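Alpha/beta hydrolase fold protein (Nakamurella multipartita, PDB 4Y7D) is probably a hydrolase of the alpha/beta hydrolase fold, whose substrate is not known. Local coordinates at residues 59-64 / 293-298. Residues are numbered along the deposited sequence; the frame is centred on the assembly and turned at random.
Sequences EGLRAI and RAAELL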
ATOM      1  N   GLU A  59      -6.533  13.254 -10.031  1.00 25.13           N
ATOM      2  CA  GLU A  59      -6.207  13.043 -11.428  1.00 26.49           C
ATOM      3  C   GLU A  59      -7.392  12.545 -12.269  1.00 26.23           C
ATOM      4  O   GLU A  59      -7.228  12.203 -13.456  1.00 26.90           O
ATOM      5  CB  GLU A  59      -5.064  12.024 -11.543  1.00 26.82           C
ATOM      6  CG  GLU A  59      -3.715  12.580 -11.112  1.00 28.83           C
ATOM      7  CD  GLU A  59      -2.912  13.213 -12.251  1.00 32.56           C
ATOM      8  OE1 GLU A  59      -3.378  13.258 -13.394  1.00 32.21           O
ATOM      9  OE2 GLU A  59      -1.734  13.576 -12.019  1.00 37.90           O
ATOM     10  N   GLY A  60      -8.586  12.489 -11.697  1.00 25.49           N
ATOM     11  CA  GLY A  60      -9.736  12.056 -12.505  1.00 25.07           C
ATOM     12  C   GLY A  60      -9.840  10.546 -12.717  1.00 23.70           C
ATOM     13  O   GLY A  60     -10.301  10.081 -13.792  1.00 24.31           O
ATOM     14  N   LEU A  61      -9.426   9.766 -11.719  1.00 22.88           N
ATOM     15  CA  LEU A  61      -9.695   8.331 -11.692  1.00 22.72           C
ATOM     16  C   LEU A  61     -10.594   8.013 -10.489  1.00 22.25           C
ATOM     17  O   LEU A  61     -10.727   8.837  -9.553  1.00 21.43           O
ATOM     18  CB  LEU A  61      -8.389   7.517 -11.633  1.00 24.09           C
ATOM     19  CG  LEU A  61      -7.490   7.648 -12.889  1.00 25.51           C
ATOM     20  CD1 LEU A  61      -6.513   8.794 -12.726  1.00 27.44           C
ATOM     21  CD2 LEU A  61      -6.697   6.361 -13.094  1.00 26.85           C
ATOM     22  N   ARG A  62     -11.244   6.834 -10.509  1.00 21.64           N
ATOM     23  CA  ARG A  62     -12.049   6.424  -9.392  1.00 21.92           C
ATOM     24  C   ARG A  62     -11.297   5.344  -8.671  1.00 20.83           C
ATOM     25  O   ARG A  62     -10.587   4.566  -9.303  1.00 20.93           O
ATOM     26  CB  ARG A  62     -13.491   6.019  -9.762  1.00 23.84           C
ATOM     27  CG  ARG A  62     -13.762   4.619 -10.213  1.00 27.05           C
ATOM     28  CD  ARG A  62     -15.268   4.480 -10.584  1.00 29.76           C
ATOM     29  NE  ARG A  62     -15.694   3.199 -11.202  1.00 32.41           N
ATOM     30  CZ  ARG A  62     -16.143   2.116 -10.523  1.00 32.47           C
ATOM     31  NH1 ARG A  62     -16.210   2.102  -9.198  1.00 30.75           N
ATOM     32  NH2 ARG A  62     -16.558   1.035 -11.184  1.00 34.60           N
ATOM     33  N   ALA A  63     -11.389   5.321  -7.345  1.00 21.24           N
ATOM     34  CA  ALA A  63     -10.684   4.305  -6.556  1.00 20.11           C
ATOM     35  C   ALA A  63     -11.648   3.356  -5.849  1.00 21.22           C
ATOM     36  O   ALA A  63     -12.721   3.772  -5.379  1.00 22.34           O
ATOM     37  CB  ALA A  63      -9.801   4.990  -5.559  1.00 21.05           C
ATOM     38  N   ILE A  64     -11.260   2.084  -5.792  1.00 19.81           N
ATOM     39  CA  ILE A  64     -11.940   1.057  -5.079  1.00 20.04           C
ATOM     40  C   ILE A  64     -10.944   0.666  -3.984  1.00 19.05           C
ATOM     41  O   ILE A  64      -9.971   0.002  -4.258  1.00 18.89           O
ATOM     42  CB  ILE A  64     -12.302  -0.137  -6.012  1.00 20.75           C
ATOM     43  CG1 ILE A  64     -13.235   0.338  -7.139  1.00 22.00           C
ATOM     44  CG2 ILE A  64     -12.931  -1.292  -5.224  1.00 21.65           C
ATOM     45  CD1 ILE A  64     -13.211  -0.555  -8.358  1.00 22.27           C
ATOM     46  N   ARG A 293       2.812  10.045 -13.700  1.00 24.10           N
ATOM     47  CA  ARG A 293       3.054   8.900 -14.593  1.00 25.64           C
ATOM     48  C   ARG A 293       2.206   7.693 -14.188  1.00 23.07           C
ATOM     49  O   ARG A 293       1.651   7.005 -15.041  1.00 22.27           O
ATOM     50  CB  ARG A 293       4.580   8.565 -14.688  1.00 26.33           C
ATOM     51  CG  ARG A 293       4.941   7.241 -15.330  1.00 30.20           C
ATOM     52  CD  ARG A 293       4.512   7.161 -16.779  1.00 37.30           C
ATOM     53  NE  ARG A 293       4.827   5.876 -17.429  1.00 42.18           N
ATOM     54  CZ  ARG A 293       4.230   5.419 -18.535  1.00 46.31           C
ATOM     55  NH1 ARG A 293       3.279   6.120 -19.144  1.00 50.04           N
ATOM     56  NH2 ARG A 293       4.596   4.254 -19.046  1.00 50.28           N
ATOM     57  N   ALA A 294       2.169   7.424 -12.895  1.00 21.38           N
ATOM     58  CA  ALA A 294       1.318   6.345 -12.359  1.00 20.63           C
ATOM     59  C   ALA A 294      -0.137   6.539 -12.766  1.00 20.02           C
ATOM     60  O   ALA A 294      -0.775   5.618 -13.261  1.00 21.17           O
ATOM     61  CB  ALA A 294       1.446   6.252 -10.868  1.00 20.70           C
ATOM     62  N   ALA A 295      -0.648   7.740 -12.593  1.00 19.90           N
ATOM     63  CA  ALA A 295      -2.024   8.045 -12.966  1.00 21.47           C
ATOM     64  C   ALA A 295      -2.273   7.847 -14.429  1.00 23.21           C
ATOM     65  O   ALA A 295      -3.298   7.274 -14.801  1.00 23.34           O
ATOM     66  CB  ALA A 295      -2.410   9.454 -12.536  1.00 22.10           C
ATOM     67  N   GLU A 296      -1.342   8.299 -15.269  1.00 24.29           N
ATOM     68  CA  GLU A 296      -1.515   8.133 -16.707  1.00 27.20           C
ATOM     69  C   GLU A 296      -1.493   6.660 -17.107  1.00 25.33           C
ATOM     70  O   GLU A 296      -2.317   6.202 -17.941  1.00 23.99           O
ATOM     71  CB  GLU A 296      -0.451   8.926 -17.467  1.00 31.63           C
ATOM     72  CG  GLU A 296      -0.588   8.887 -18.981  1.00 37.78           C
ATOM     73  CD  GLU A 296      -1.990   9.268 -19.569  1.00 44.99           C
ATOM     74  OE1 GLU A 296      -2.723  10.189 -19.080  1.00 43.59           O
ATOM     75  OE2 GLU A 296      -2.363   8.615 -20.592  1.00 53.34           O
ATOM     76  N   LEU A 297      -0.601   5.883 -16.516  1.00 24.48           N
ATOM     77  CA  LEU A 297      -0.614   4.471 -16.735  1.00 24.97           C
ATOM     78  C   LEU A 297      -1.951   3.858 -16.325  1.00 25.36           C
ATOM     79  O   LEU A 297      -2.512   3.059 -17.063  1.00 24.84           O
ATOM     80  CB  LEU A 297       0.525   3.809 -15.997  1.00 26.07           C
ATOM     81  CG  LEU A 297       0.808   2.398 -16.462  1.00 28.87           C
ATOM     82  CD1 LEU A 297       1.515   2.428 -17.817  1.00 31.14           C
ATOM     83  CD2 LEU A 297       1.647   1.682 -15.421  1.00 28.54           C
ATOM     84  N   LEU A 298      -2.459   4.237 -15.147  1.00 22.78           N
ATOM     85  CA  LEU A 298      -3.672   3.606 -14.610  1.00 23.40           C
ATOM     86  C   LEU A 298      -4.934   3.983 -15.375  1.00 24.10           C
ATOM     87  O   LEU A 298      -5.915   3.248 -15.323  1.00 26.41           O
ATOM     88  CB  LEU A 298      -3.806   3.903 -13.102  1.00 21.17           C
ATOM     89  CG  LEU A 298      -2.728   3.202 -12.278  1.00 21.15           C
ATOM     90  CD1 LEU A 298      -2.498   3.807 -10.879  1.00 20.48           C
ATOM     91  CD2 LEU A 298      -3.032   1.740 -12.162  1.00 20.93           C
TER
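The carboxylate of Glu59 lies flat against the methyl of Ala295. Ala295 CB sits over one face of the group, almost directly above its carbon, with Glu59 CD 3.8 Å from it. Glu59 CG touches Ala295 CB too, at 3.7 Å. The bend at chi2 (-91°) lays the carboxylate across the methyl instead of running the chain straight into it. The charge is met outside the two segments: Glu59 OE1 forms a salt bridge with Arg299, which also pairs with Glu296. Arg299 thus ties together two carboxylates whose OE1 atoms, on Glu59 and Glu296, stand 6.5 Å apart.

Leu61 makes the buried part of the contact. Both of its methyls reach the helix. Leu61 CD1 lies 4.2 Å from Ala295 CB. Leu61 CD2 meets Leu298 CB at 3.8 Å and the backbone C of Leu298 at 3.7 Å. The Leu61 and Leu298 side chains cross at about a right angle, and both touch Val36 of strand 35-39. An alanine in place of Leu61 would remove both methyls and is likely to leave a gap beside Ala295 and Leu298.

Gly60, with positive phi, is the C-prime residue of a Schellman motif that ends helix 46-58. The chain then enters strand 62-66. This turn packs against the C-terminal helix 288-299, which lies on the central sheet of the alpha/beta hydrolase fold.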